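PDB 6KHO: tryptophan decarboxylase 1 from Oryza sativa subsp. japonica, which catalyses the pyridoxal 5'-phosphate-dependent decarboxylation of L-tryptophan to tryptamine, and of 5-hydroxy-L-tryptophan to serotonin, for serotonin biosynthesis. Local coordinates for residues A[209-214]-A[234-239]; A[272-277]-A[476-481]; A[347-352]-A[374-379]; A[168-173]-A[339-344]; A[109-114]-A[393-398]. One frame throughout, in Å; residues are numbered along the deposited sequence.

Contact 1: A[209-214]-A[234-239]. With PLP (pyridoxal-5'-phosphate), chain C.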
# COMPACT_ATOMS: atom_id res chain seq x y z
N ALA A 209 22.88 1.39 -10.69
CA ALA A 209 21.84 1.06 -11.65
C ALA A 209 22.11 1.83 -12.94
O ALA A 209 22.77 2.87 -12.93
CB ALA A 209 20.45 1.40 -11.09
N ALA A 210 21.61 1.29 -14.04
CA ALA A 210 21.67 2.00 -15.31
C ALA A 210 20.87 3.30 -15.25
O ALA A 210 19.92 3.45 -14.47
CB ALA A 210 21.13 1.12 -16.44
N ASP A 211 21.25 4.26 -16.10
CA ASP A 211 20.50 5.51 -16.12
C ASP A 211 19.10 5.35 -16.71
O ASP A 211 18.34 6.31 -16.69
CB ASP A 211 21.27 6.60 -16.88
CG ASP A 211 21.53 6.25 -18.33
OD1 ASP A 211 21.00 5.24 -18.83
OD2 ASP A 211 22.30 7.00 -18.99
N GLN A 212 18.75 4.18 -17.25
CA GLN A 212 17.38 3.92 -17.68
C GLN A 212 16.50 3.39 -16.55
O GLN A 212 15.29 3.24 -16.74
CB GLN A 212 17.36 2.92 -18.84
CG GLN A 212 18.09 3.39 -20.10
CD GLN A 212 17.63 4.76 -20.54
OE1 GLN A 212 16.47 4.94 -20.93
NE2 GLN A 212 18.52 5.74 -20.46
N THR A 213 17.08 3.12 -15.38
CA THR A 213 16.31 2.59 -14.27
C THR A 213 15.28 3.62 -13.81
O THR A 213 15.55 4.82 -13.81
CB THR A 213 17.24 2.19 -13.13
OG1 THR A 213 18.14 1.18 -13.59
CG2 THR A 213 16.46 1.64 -11.93
N HIS A 214 14.10 3.13 -13.44
CA HIS A 214 13.02 4.01 -13.00
C HIS A 214 13.48 4.91 -11.86
O HIS A 214 14.22 4.47 -10.97
CB HIS A 214 11.81 3.18 -12.57
CG HIS A 214 10.53 3.94 -12.59
ND1 HIS A 214 10.15 4.79 -11.57
CD2 HIS A 214 9.53 3.98 -13.51
CE1 HIS A 214 8.97 5.31 -11.86
NE2 HIS A 214 8.57 4.84 -13.02
N ILE A 234 24.61 4.61 -14.00
CA ILE A 234 25.59 4.25 -15.02
C ILE A 234 25.05 4.65 -16.40
O ILE A 234 23.92 4.25 -16.76
CB ILE A 234 25.90 2.76 -14.96
CG1 ILE A 234 26.53 2.43 -13.61
CG2 ILE A 234 26.82 2.35 -16.11
CD1 ILE A 234 27.01 1.03 -13.50
N PRO A 235 25.81 5.42 -17.18
CA PRO A 235 25.35 5.81 -18.52
C PRO A 235 25.17 4.61 -19.44
O PRO A 235 25.93 3.64 -19.39
CB PRO A 235 26.46 6.74 -19.03
CG PRO A 235 27.18 7.19 -17.79
CD PRO A 235 27.10 6.05 -16.83
N THR A 236 24.16 4.70 -20.31
CA THR A 236 23.92 3.72 -21.36
C THR A 236 23.83 4.44 -22.69
O THR A 236 23.59 5.65 -22.76
CB THR A 236 22.62 2.93 -21.11
OG1 THR A 236 21.49 3.78 -21.37
CG2 THR A 236 22.54 2.42 -19.68
N GLY A 237 23.99 3.69 -23.78
CA GLY A 237 23.93 4.32 -25.08
C GLY A 237 23.35 3.38 -26.11
O GLY A 237 23.04 2.22 -25.83
N ALA A 238 23.22 3.91 -27.33
CA ALA A 238 22.55 3.17 -28.40
C ALA A 238 23.29 1.90 -28.78
O ALA A 238 22.70 1.01 -29.40
CB ALA A 238 22.39 4.07 -29.63
N GLU A 239 24.56 1.80 -28.40
CA GLU A 239 25.36 0.63 -28.75
C GLU A 239 24.84 -0.64 -28.08
O GLU A 239 25.05 -1.74 -28.61
CB GLU A 239 26.82 0.88 -28.37
CG GLU A 239 27.02 1.38 -26.94
CD GLU A 239 27.52 2.82 -26.88
OE1 GLU A 239 26.73 3.76 -27.15
OE2 GLU A 239 28.71 3.00 -26.55
N1 PLP C . 9.83 0.11 -12.62
C2 PLP C . 9.39 -0.17 -13.90
C2A PLP C . 10.28 -0.82 -14.91
C3 PLP C . 8.10 0.16 -14.27
O3 PLP C . 7.67 -0.12 -15.54
C4 PLP C . 7.23 0.75 -13.36
C4A PLP C . 5.76 0.76 -13.62
C5 PLP C . 7.67 1.04 -12.07
C6 PLP C . 8.98 0.71 -11.71
C5A PLP C . 6.70 1.70 -11.12
O4P PLP C . 7.12 1.69 -9.78
P PLP C . 6.04 1.79 -8.57
O1P PLP C . 5.09 2.94 -8.80
O2P PLP C . 6.83 1.97 -7.29
O3P PLP C . 5.19 0.54 -8.47
O HOH W 1 21.30 7.40 -21.92

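Contact 2: A[272-277]-A[476-481]. With PLP (pyridoxal-5'-phosphate), chain C.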
# COMPACT_ATOMS: atom_id res chain seq x y z
N THR A 272 12.73 -1.44 -19.47
CA THR A 272 12.79 -0.11 -18.86
C THR A 272 11.58 0.72 -19.26
O THR A 272 10.95 0.50 -20.30
CB THR A 272 14.06 0.64 -19.27
OG1 THR A 272 14.05 0.83 -20.69
CG2 THR A 272 15.33 -0.12 -18.84
N THR A 273 11.29 1.73 -18.43
CA THR A 273 10.08 2.53 -18.62
C THR A 273 10.16 3.37 -19.90
O THR A 273 9.17 3.50 -20.63
CB THR A 273 9.87 3.43 -17.41
OG1 THR A 273 9.71 2.62 -16.24
CG2 THR A 273 8.62 4.28 -17.59
N SER A 274 11.33 3.95 -20.18
CA SER A 274 11.44 4.86 -21.31
C SER A 274 11.28 4.12 -22.64
O SER A 274 10.39 4.42 -23.43
CB SER A 274 12.78 5.60 -21.27
OG SER A 274 12.91 6.43 -22.41
N SER A 275 12.15 3.13 -22.90
CA SER A 275 12.22 2.52 -24.22
C SER A 275 12.22 1.00 -24.19
O SER A 275 12.53 0.38 -25.21
CB SER A 275 13.47 3.03 -24.96
OG SER A 275 14.66 2.48 -24.41
N ASN A 276 11.87 0.38 -23.06
CA ASN A 276 11.86 -1.08 -22.93
C ASN A 276 13.23 -1.68 -23.26
O ASN A 276 13.33 -2.72 -23.92
CB ASN A 276 10.78 -1.72 -23.80
CG ASN A 276 9.45 -1.82 -23.08
OD1 ASN A 276 9.33 -1.44 -21.91
ND2 ASN A 276 8.45 -2.35 -23.77
N ALA A 277 14.29 -1.03 -22.79
CA ALA A 277 15.60 -1.67 -22.82
C ALA A 277 15.61 -2.84 -21.84
O ALA A 277 14.82 -2.91 -20.90
CB ALA A 277 16.69 -0.66 -22.47
N THR A 476 9.18 10.76 -24.29
CA THR A 476 10.38 10.43 -23.55
C THR A 476 11.56 10.99 -24.33
O THR A 476 11.40 11.53 -25.43
CB THR A 476 10.49 8.92 -23.33
OG1 THR A 476 11.53 8.64 -22.38
CG2 THR A 476 10.78 8.20 -24.63
N VAL A 477 12.75 10.87 -23.75
CA VAL A 477 13.99 11.35 -24.35
C VAL A 477 14.93 10.16 -24.51
O VAL A 477 15.32 9.54 -23.52
CB VAL A 477 14.66 12.45 -23.50
CG1 VAL A 477 16.01 12.82 -24.10
CG2 VAL A 477 13.76 13.68 -23.39
N VAL A 478 15.29 9.85 -25.76
CA VAL A 478 16.13 8.71 -26.09
C VAL A 478 17.34 9.22 -26.86
O VAL A 478 17.22 9.64 -28.02
CB VAL A 478 15.38 7.66 -26.92
CG1 VAL A 478 16.30 6.51 -27.26
CG2 VAL A 478 14.12 7.18 -26.18
N GLY A 479 18.52 9.16 -26.24
CA GLY A 479 19.72 9.66 -26.87
C GLY A 479 19.59 11.11 -27.27
O GLY A 479 19.77 11.46 -28.44
N GLY A 480 19.23 11.96 -26.31
CA GLY A 480 19.11 13.39 -26.53
C GLY A 480 18.00 13.82 -27.47
O GLY A 480 17.94 14.99 -27.86
N ARG A 481 17.10 12.90 -27.83
CA ARG A 481 16.07 13.16 -28.83
C ARG A 481 14.67 13.09 -28.22
O ARG A 481 14.41 12.26 -27.34
CB ARG A 481 16.18 12.15 -29.98
CG ARG A 481 17.46 12.28 -30.77
CD ARG A 481 17.23 13.10 -32.02
NE ARG A 481 16.94 14.52 -31.76
CZ ARG A 481 17.81 15.41 -31.28
NH1 ARG A 481 19.05 15.07 -31.00
NH2 ARG A 481 17.42 16.67 -31.08
N1 PLP C . 9.83 0.11 -12.62
C2 PLP C . 9.39 -0.17 -13.90
C2A PLP C . 10.28 -0.82 -14.91
C3 PLP C . 8.10 0.16 -14.27
O3 PLP C . 7.67 -0.12 -15.54
C4 PLP C . 7.23 0.75 -13.36
C4A PLP C . 5.76 0.76 -13.62
C5 PLP C . 7.67 1.04 -12.07
C6 PLP C . 8.98 0.71 -11.71
C5A PLP C . 6.70 1.70 -11.12
O4P PLP C . 7.12 1.69 -9.78
P PLP C . 6.04 1.79 -8.57
O1P PLP C . 5.09 2.94 -8.80
O2P PLP C . 6.83 1.97 -7.29
O3P PLP C . 5.19 0.54 -8.47

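Contact 3: A[347-352]-A[374-379]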
# COMPACT_ATOMS: atom_id res chain seq x y z
N HIS A 347 15.03 -15.26 4.84
CA HIS A 347 15.69 -14.91 6.10
C HIS A 347 16.46 -13.59 6.00
O HIS A 347 16.55 -12.84 6.98
CB HIS A 347 16.61 -16.06 6.53
CG HIS A 347 17.22 -15.90 7.88
ND1 HIS A 347 16.47 -15.67 9.02
CD2 HIS A 347 18.51 -15.95 8.29
CE1 HIS A 347 17.28 -15.59 10.07
NE2 HIS A 347 18.52 -15.76 9.65
N ARG A 348 17.00 -13.27 4.81
CA ARG A 348 17.69 -12.00 4.63
C ARG A 348 16.74 -10.82 4.78
O ARG A 348 17.14 -9.75 5.26
CB ARG A 348 18.37 -11.95 3.24
CG ARG A 348 19.47 -12.99 2.97
CD ARG A 348 20.88 -12.47 3.31
NE ARG A 348 21.93 -13.39 2.85
CZ ARG A 348 23.16 -13.45 3.39
NH1 ARG A 348 24.06 -14.31 2.91
NH2 ARG A 348 23.49 -12.65 4.40
N LEU A 349 15.47 -10.98 4.37
CA LEU A 349 14.50 -9.90 4.51
C LEU A 349 13.89 -9.86 5.90
O LEU A 349 13.83 -8.80 6.53
CB LEU A 349 13.39 -10.04 3.47
CG LEU A 349 13.39 -9.09 2.28
CD1 LEU A 349 14.74 -9.11 1.59
CD2 LEU A 349 12.30 -9.53 1.32
N THR A 350 13.43 -11.01 6.40
CA THR A 350 12.80 -11.02 7.71
C THR A 350 13.78 -10.58 8.79
O THR A 350 13.37 -9.97 9.78
CB THR A 350 12.21 -12.40 8.03
OG1 THR A 350 13.25 -13.39 7.97
CG2 THR A 350 11.12 -12.78 7.01
N GLY A 351 15.08 -10.82 8.59
CA GLY A 351 16.07 -10.38 9.57
C GLY A 351 16.04 -8.88 9.81
O GLY A 351 16.21 -8.41 10.94
N SER A 352 15.80 -8.10 8.76
CA SER A 352 15.67 -6.65 8.88
C SER A 352 14.25 -6.18 9.19
O SER A 352 14.08 -5.12 9.81
CB SER A 352 16.13 -5.98 7.58
OG SER A 352 17.49 -6.22 7.33
N LYS A 374 3.65 -9.52 7.64
CA LYS A 374 4.17 -8.27 8.18
C LYS A 374 5.70 -8.26 8.24
O LYS A 374 6.31 -7.19 8.21
CB LYS A 374 3.62 -8.01 9.58
CG LYS A 374 4.07 -9.03 10.62
CD LYS A 374 3.60 -8.59 12.01
CE LYS A 374 4.14 -9.48 13.10
NZ LYS A 374 5.60 -9.20 13.30
N ASP A 375 6.33 -9.43 8.29
CA ASP A 375 7.78 -9.53 8.38
C ASP A 375 8.45 -9.50 7.01
O ASP A 375 9.67 -9.65 6.93
CB ASP A 375 8.18 -10.80 9.14
CG ASP A 375 7.71 -10.81 10.59
OD1 ASP A 375 7.47 -9.74 11.19
OD2 ASP A 375 7.58 -11.92 11.15
N MET A 376 7.68 -9.30 5.94
CA MET A 376 8.20 -9.21 4.58
C MET A 376 7.86 -7.88 3.91
O MET A 376 8.00 -7.76 2.69
CB MET A 376 7.67 -10.37 3.73
CG MET A 376 8.09 -11.73 4.22
SD MET A 376 9.69 -12.16 3.54
CE MET A 376 9.28 -12.42 1.81
N GLN A 377 7.43 -6.88 4.68
CA GLN A 377 6.96 -5.61 4.13
C GLN A 377 7.28 -4.51 5.12
O GLN A 377 7.76 -4.76 6.23
CB GLN A 377 5.44 -5.65 3.86
CG GLN A 377 4.64 -5.75 5.16
CD GLN A 377 3.12 -5.84 4.95
OE1 GLN A 377 2.64 -6.23 3.88
NE2 GLN A 377 2.36 -5.46 5.97
N VAL A 378 6.96 -3.27 4.73
CA VAL A 378 7.20 -2.12 5.61
C VAL A 378 6.19 -2.09 6.76
O VAL A 378 6.57 -1.95 7.93
CB VAL A 378 7.18 -0.82 4.79
CG1 VAL A 378 7.09 0.41 5.71
CG2 VAL A 378 8.44 -0.76 3.91
N GLY A 379 4.90 -2.20 6.45
CA GLY A 379 3.85 -1.98 7.43
C GLY A 379 3.44 -3.24 8.19
O GLY A 379 4.04 -4.30 8.07

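Contact 4: A[168-173]-A[339-344]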
# COMPACT_ATOMS: atom_id res chain seq x y z
N GLY A 168 11.11 -17.50 -1.25
CA GLY A 168 9.71 -17.20 -1.03
C GLY A 168 9.39 -15.83 -1.59
O GLY A 168 10.24 -15.17 -2.19
N GLY A 169 8.14 -15.41 -1.39
CA GLY A 169 7.66 -14.20 -2.02
C GLY A 169 6.69 -13.45 -1.14
O GLY A 169 6.28 -13.93 -0.08
N VAL A 170 6.34 -12.25 -1.59
CA VAL A 170 5.34 -11.43 -0.92
C VAL A 170 4.69 -10.53 -1.97
O VAL A 170 5.36 -10.05 -2.89
CB VAL A 170 5.95 -10.60 0.23
CG1 VAL A 170 7.05 -9.65 -0.28
CG2 VAL A 170 4.85 -9.81 0.98
N ILE A 171 3.39 -10.31 -1.83
CA ILE A 171 2.70 -9.33 -2.65
C ILE A 171 2.76 -7.99 -1.92
O ILE A 171 2.32 -7.88 -0.77
CB ILE A 171 1.24 -9.74 -2.92
CG1 ILE A 171 1.20 -11.07 -3.70
CG2 ILE A 171 0.53 -8.63 -3.67
CD1 ILE A 171 -0.25 -11.64 -3.81
N LEU A 172 3.31 -6.99 -2.59
CA LEU A 172 3.41 -5.63 -2.09
C LEU A 172 2.57 -4.71 -2.98
O LEU A 172 2.08 -5.12 -4.04
CB LEU A 172 4.87 -5.16 -2.06
CG LEU A 172 5.82 -6.06 -1.26
CD1 LEU A 172 7.30 -5.68 -1.46
CD2 LEU A 172 5.46 -6.02 0.22
N GLY A 173 2.42 -3.46 -2.55
CA GLY A 173 1.68 -2.50 -3.36
C GLY A 173 2.45 -2.03 -4.58
O GLY A 173 1.87 -1.85 -5.65
N THR A 339 2.05 -5.93 -6.76
CA THR A 339 3.43 -6.16 -7.18
C THR A 339 3.95 -7.38 -6.44
O THR A 339 3.78 -7.48 -5.22
CB THR A 339 4.33 -4.95 -6.88
OG1 THR A 339 3.82 -3.80 -7.55
CG2 THR A 339 5.78 -5.21 -7.35
N CYS A 340 4.57 -8.30 -7.17
CA CYS A 340 5.05 -9.55 -6.60
C CYS A 340 6.57 -9.49 -6.46
O CYS A 340 7.26 -9.21 -7.44
CB CYS A 340 4.64 -10.74 -7.47
SG CYS A 340 2.82 -10.90 -7.51
N LEU A 341 7.07 -9.74 -5.26
CA LEU A 341 8.51 -9.79 -4.99
C LEU A 341 8.90 -11.22 -4.63
O LEU A 341 8.27 -11.82 -3.76
CB LEU A 341 8.88 -8.86 -3.83
CG LEU A 341 10.27 -9.09 -3.22
CD1 LEU A 341 11.36 -8.74 -4.25
CD2 LEU A 341 10.42 -8.27 -1.95
N TYR A 342 9.95 -11.73 -5.27
CA TYR A 342 10.49 -13.06 -4.99
C TYR A 342 11.94 -12.91 -4.54
O TYR A 342 12.68 -12.11 -5.11
CB TYR A 342 10.45 -13.97 -6.23
CG TYR A 342 9.04 -14.27 -6.71
CD1 TYR A 342 8.41 -13.44 -7.63
CD2 TYR A 342 8.34 -15.38 -6.24
CE1 TYR A 342 7.12 -13.71 -8.08
CE2 TYR A 342 7.05 -15.67 -6.68
CZ TYR A 342 6.45 -14.83 -7.60
OH TYR A 342 5.17 -15.10 -8.04
N VAL A 343 12.33 -13.68 -3.52
CA VAL A 343 13.70 -13.64 -3.00
C VAL A 343 14.21 -15.06 -2.84
O VAL A 343 13.44 -15.99 -2.56
CB VAL A 343 13.80 -12.86 -1.66
CG1 VAL A 343 13.27 -11.42 -1.82
CG2 VAL A 343 13.05 -13.57 -0.56
N ARG A 344 15.53 -15.24 -3.00
CA ARG A 344 16.09 -16.57 -2.82
C ARG A 344 16.29 -16.93 -1.35
O ARG A 344 16.37 -18.12 -1.03
CB ARG A 344 17.40 -16.70 -3.59
CG ARG A 344 17.13 -17.14 -5.04
CD ARG A 344 18.39 -17.10 -5.88
NE ARG A 344 19.46 -17.86 -5.26
CZ ARG A 344 20.75 -17.59 -5.42
NH1 ARG A 344 21.12 -16.55 -6.15
NH2 ARG A 344 21.66 -18.34 -4.83

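Contact 5: A[109-114]-A[393-398]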
# COMPACT_ATOMS: atom_id res chain seq x y z
N SER A 109 -9.40 -6.94 -15.49
CA SER A 109 -10.27 -8.04 -15.87
C SER A 109 -11.41 -8.14 -14.88
O SER A 109 -11.30 -7.72 -13.72
CB SER A 109 -9.50 -9.37 -15.93
OG SER A 109 -9.04 -9.77 -14.64
N ALA A 110 -12.53 -8.72 -15.35
CA ALA A 110 -13.69 -8.89 -14.47
C ALA A 110 -13.35 -9.75 -13.26
O ALA A 110 -13.81 -9.47 -12.15
CB ALA A 110 -14.85 -9.49 -15.26
N ALA A 111 -12.53 -10.79 -13.45
CA ALA A 111 -12.16 -11.65 -12.33
C ALA A 111 -11.38 -10.88 -11.27
O ALA A 111 -11.59 -11.08 -10.07
CB ALA A 111 -11.34 -12.84 -12.82
N ALA A 112 -10.48 -9.99 -11.69
CA ALA A 112 -9.67 -9.25 -10.73
C ALA A 112 -10.49 -8.23 -9.96
O ALA A 112 -10.33 -8.08 -8.74
CB ALA A 112 -8.50 -8.56 -11.43
N ILE A 113 -11.38 -7.52 -10.66
CA ILE A 113 -12.27 -6.58 -9.99
C ILE A 113 -13.19 -7.31 -9.01
O ILE A 113 -13.40 -6.85 -7.88
CB ILE A 113 -13.08 -5.77 -11.02
CG1 ILE A 113 -12.14 -4.93 -11.89
CG2 ILE A 113 -14.07 -4.88 -10.31
CD1 ILE A 113 -12.78 -4.49 -13.22
N ALA A 114 -13.73 -8.46 -9.43
CA ALA A 114 -14.55 -9.28 -8.55
C ALA A 114 -13.78 -9.69 -7.30
O ALA A 114 -14.28 -9.57 -6.17
CB ALA A 114 -15.05 -10.52 -9.30
N MET A 393 -5.84 -16.07 -12.36
CA MET A 393 -5.23 -17.30 -12.87
C MET A 393 -6.23 -18.45 -12.87
O MET A 393 -6.27 -19.24 -13.82
CB MET A 393 -4.00 -17.67 -12.04
CG MET A 393 -2.75 -16.84 -12.35
SD MET A 393 -1.32 -17.24 -11.31
CE MET A 393 -1.91 -16.78 -9.67
N ARG A 394 -7.04 -18.58 -11.80
CA ARG A 394 -7.97 -19.70 -11.70
C ARG A 394 -9.08 -19.62 -12.74
O ARG A 394 -9.50 -20.64 -13.28
CB ARG A 394 -8.58 -19.76 -10.29
CG ARG A 394 -9.60 -20.91 -10.06
CD ARG A 394 -8.90 -22.25 -10.32
NE ARG A 394 -9.67 -23.44 -9.95
CZ ARG A 394 -10.07 -24.35 -10.82
NH1 ARG A 394 -9.82 -24.17 -12.11
NH2 ARG A 394 -10.74 -25.42 -10.42
N THR A 395 -9.56 -18.41 -13.05
CA THR A 395 -10.69 -18.31 -13.97
C THR A 395 -10.24 -18.37 -15.43
O THR A 395 -10.85 -19.07 -16.24
CB THR A 395 -11.47 -17.01 -13.70
OG1 THR A 395 -11.81 -16.93 -12.31
CG2 THR A 395 -12.77 -16.96 -14.53
N TYR A 396 -9.16 -17.67 -15.78
CA TYR A 396 -8.74 -17.55 -17.17
C TYR A 396 -7.75 -18.63 -17.60
O TYR A 396 -7.81 -19.10 -18.75
CB TYR A 396 -8.15 -16.17 -17.43
CG TYR A 396 -9.12 -15.06 -17.09
CD1 TYR A 396 -10.45 -15.14 -17.48
CD2 TYR A 396 -8.71 -13.95 -16.36
CE1 TYR A 396 -11.35 -14.13 -17.16
CE2 TYR A 396 -9.60 -12.93 -16.04
CZ TYR A 396 -10.92 -13.03 -16.45
OH TYR A 396 -11.79 -12.03 -16.14
N GLY A 397 -6.85 -19.05 -16.72
CA GLY A 397 -5.89 -20.09 -17.04
C GLY A 397 -4.68 -19.58 -17.81
O GLY A 397 -4.66 -18.47 -18.35
N VAL A 398 -3.64 -20.42 -17.87
CA VAL A 398 -2.35 -20.00 -18.42
C VAL A 398 -2.47 -19.67 -19.91
O VAL A 398 -1.94 -18.65 -20.38
CB VAL A 398 -1.27 -21.07 -18.18
CG1 VAL A 398 0.09 -20.60 -18.75
CG2 VAL A 398 -1.13 -21.40 -16.67

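Contact 1: A[209-214]-A[234-239]
A209 and I234 join the ends of two parallel strands, 205-210 and 231-234, at the margin of the seven-stranded mixed sheet that marks a fold-type I PLP enzyme. The amide of I234 gives A209 O an almost straight bond, 2.7 Å from N to O and 172° at the hydrogen. A210 forms the parallel bridge with I234 and rests its CB on T236 CG2. D211 is the second residue of a type I turn from A210 to T213, and its amide still binds I234 O. From here the carboxylate takes over from the backbone. With CG lying between its own N and carbonyl carbon (chi1 61°), it faces T236: D211 OD1 receives the hydroxyl OG1 on its syn lone pair at 3.0 Å, and OD2 receives the amide N of T236 at 3.2 Å from above the carboxylate plane. A water further links OD2 to T236 O. With an alanine here both acceptors go, and T236 would probably lose these partners of its amide and hydroxyl, leaving that part of the loop held less firmly. Q212 returns to the same acid, its NE2 meeting D211 OD1 from above the carboxylate. H214, which binds serotonin, then caps helix 215-223 through ND1 to T216 N, while one face of its imidazole lies over PLP, with C6 of the cofactor 3.6 Å above the ring plane.

Contact 2: A[272-277]-A[476-481]
S274 and T476 meet through their hydroxyls, and this single short bond shows how a cofactor loop of the large domain can be tied to the C-terminal domain of a group II decarboxylase. The side chain of S274 starts toward the strand: its CB already lies 3.5 Å from T476 OG1. One bond further, S274 OG stands opposite the backbone N (chi1 177°), and this extends it across the gap to T476 OG1 at 2.6 Å. Either oxygen could be the donor. S274 OG also borders two methyl groups, T476 CG2 at 3.5 Å and V478 CG2 at 4.0 Å, so the polar pair is flanked by carbon. T476 answers with the matching torsion, its own OG1 turned away from its backbone N (chi1 -168°). S275 adds a looser touch, from CB to V478 CG2. Backbone bonds from T272 N to A277 O and from N276 N to T272 O close the loop, and T272 OG1 accepts the amide of A277 at 2.8 Å. Next to S274, T273 turns to the cofactor, its OG1 3.5 Å from PLP O3, consistent with a role in binding it. The carbonyls of T273 and S274 are both taken by R485 of strand 481-487. That strand pairs with 474-478, the outermost strand of the four-stranded antiparallel sheet within this chain, and S275 touches C437 on strand 435-440 of the same sheet.

Contact 3: A[347-352]-A[374-379]
T350 and L349 of helix 346-353 make a mainly van der Waals contact with D375 and M376, in the loop that leads from helix 363-366 toward helix 386-420. The methyl of T350 carries it. T350 CG2 sits opposite its own carbonyl carbon, beside the backbone N, and comes within 3.5 Å of D375 O and 3.8 Å of M376 SD. T350 CA lies 3.5 Å from the same D375 O in a CA-H...O contact, 150° at the hydrogen. This buried carbonyl has no conventional partner in the model; what meets it across the contact is carbon, T350 CA and CG2. M376 bends at chi2 (-86°) and chi3 (-71°), which lays the thioether obliquely across T350 and brings CE to L349 CD2 at 4.2 Å. In the 3-10 segment K374 NZ forms a salt bridge to D375 OD1, 2.9 Å away on the syn side of the carboxylate. The loop runs on to G379, which touches the other PLP, in the second subunit's pocket, and K219 of that subunit holds Q377 O. Around the contact, L349 packs on A185 of helix 175-194 and on L341 and V343 of strand 339-343, while M376 rests on V170 of strand 168-172.

Contact 4: A[168-173]-A[339-344]
L341 lies at the apolar centre between V170 and L172. Its CG turns away from the backbone N (chi1 165°), and the branch L341 CD2 then touches V170 CG1 at 4.0 Å and L172 CD1 at 4.1 Å, crossing both side chains at a slant. The opposite face carries a smaller apolar pair, I171 CG1 against C340 SG. V181 of helix 175-194 packs on L341 from the first face, and L143 and L146 of helix 133-149 are set over the cysteine on the second. Further along that second face G169 pairs with Y342, and here the strands come close, G169 CA being 3.0 Å from L341 O. A CB on G169 would be tight against that carbonyl and against Y342 CD2, so the bare backbone suits the position. The two strands run antiparallel, 157° apart, and belong to the mixed sheet of the fold-type I PLP enzymes, in which 339-343 also runs antiparallel to its other neighbour, 323-326. Six backbone bonds knit G168 to V343, V170 to L341 and L172 to T339, two for each pair; the one from L341 N to V170 O is nearly straight, 2.9 Å and 172° at the hydrogen. Toward the cofactor end the polar edge begins with T339, whose OG1 bonds S327 OG and lies 3.3 Å from G173 O in a weaker, unsettled bond, next to T175 of the PLP pocket. At the other end the hydroxyl of Y342 reaches L143 O in helix 133-149.

Contact 5: A[109-114]-A[393-398]
A111 and T395 are the nearest pair of CA atoms, 7.0 Å apart, between two nearly antiparallel helices, 110-122 and 386-420; the axes of the short segments pass 9.9 Å apart at 161°. The gap is bridged mainly by Y396. Its CG sits beside its own backbone N, opposite the carbonyl carbon (chi1 -57°), and the phenol extends toward the first turn of helix 110-122. There the hydroxyl accepts the amide of A111, 3.1 Å from A111 N to Y396 OH and 159° at the hydrogen. A111 CB comes to the ring obliquely, 3.4 Å from Y396 OH and 3.7 Å from Y396 CZ. S109 OG approaches from the edge, near the ring plane and 3.5 Å from Y396 CE2. The same S109 OG sits at the N-cap and accepts the amide N of A112 at 3.3 Å, besides a bond with M333 O. T395 adds a touch of OG1 on A111 CB; its hydroxyl is engaged with M391 O and with T80 OG1 of the second subunit. A phenylalanine in place of Y396 would keep the ring but lack the hydroxyl, and the A111 amide would probably be left without this acceptor in a buried setting. F22 of the second subunit meets the Y396 ring, so the tyrosine stands at the dimer interface as well. First-turn amides lack acceptors one turn back: the serine caps A112, a phenol from another helix gives the amide of A111 an acceptor, and the partial positive charge of the helix start is likely to strengthen both bonds.

In the fold
Contacts 1 and 4 stand at the two outermost strands of one mixed sheet, 231-234 and 168-172, with centres about 25 Å apart. Along the sequence contact 5 encloses contact 4, which in turn encloses contact 1, while contact 2 crosses both 4 and 5 because its second segment comes from the C-terminal sheet. Contacts 1 and 2 touch, H214 CD2 lying 3.1 Å from T273 OG1. Contact 3 packs on contact 4, helix 346-353 following strand 339-343. Contacts 1, 3 and 5 all touch the second subunit. Each cofactor site thus draws on contacts 1 and 2 of one chain and on the 379-381 loop of the other, whereas contact 5 stands apart at the dimer interface.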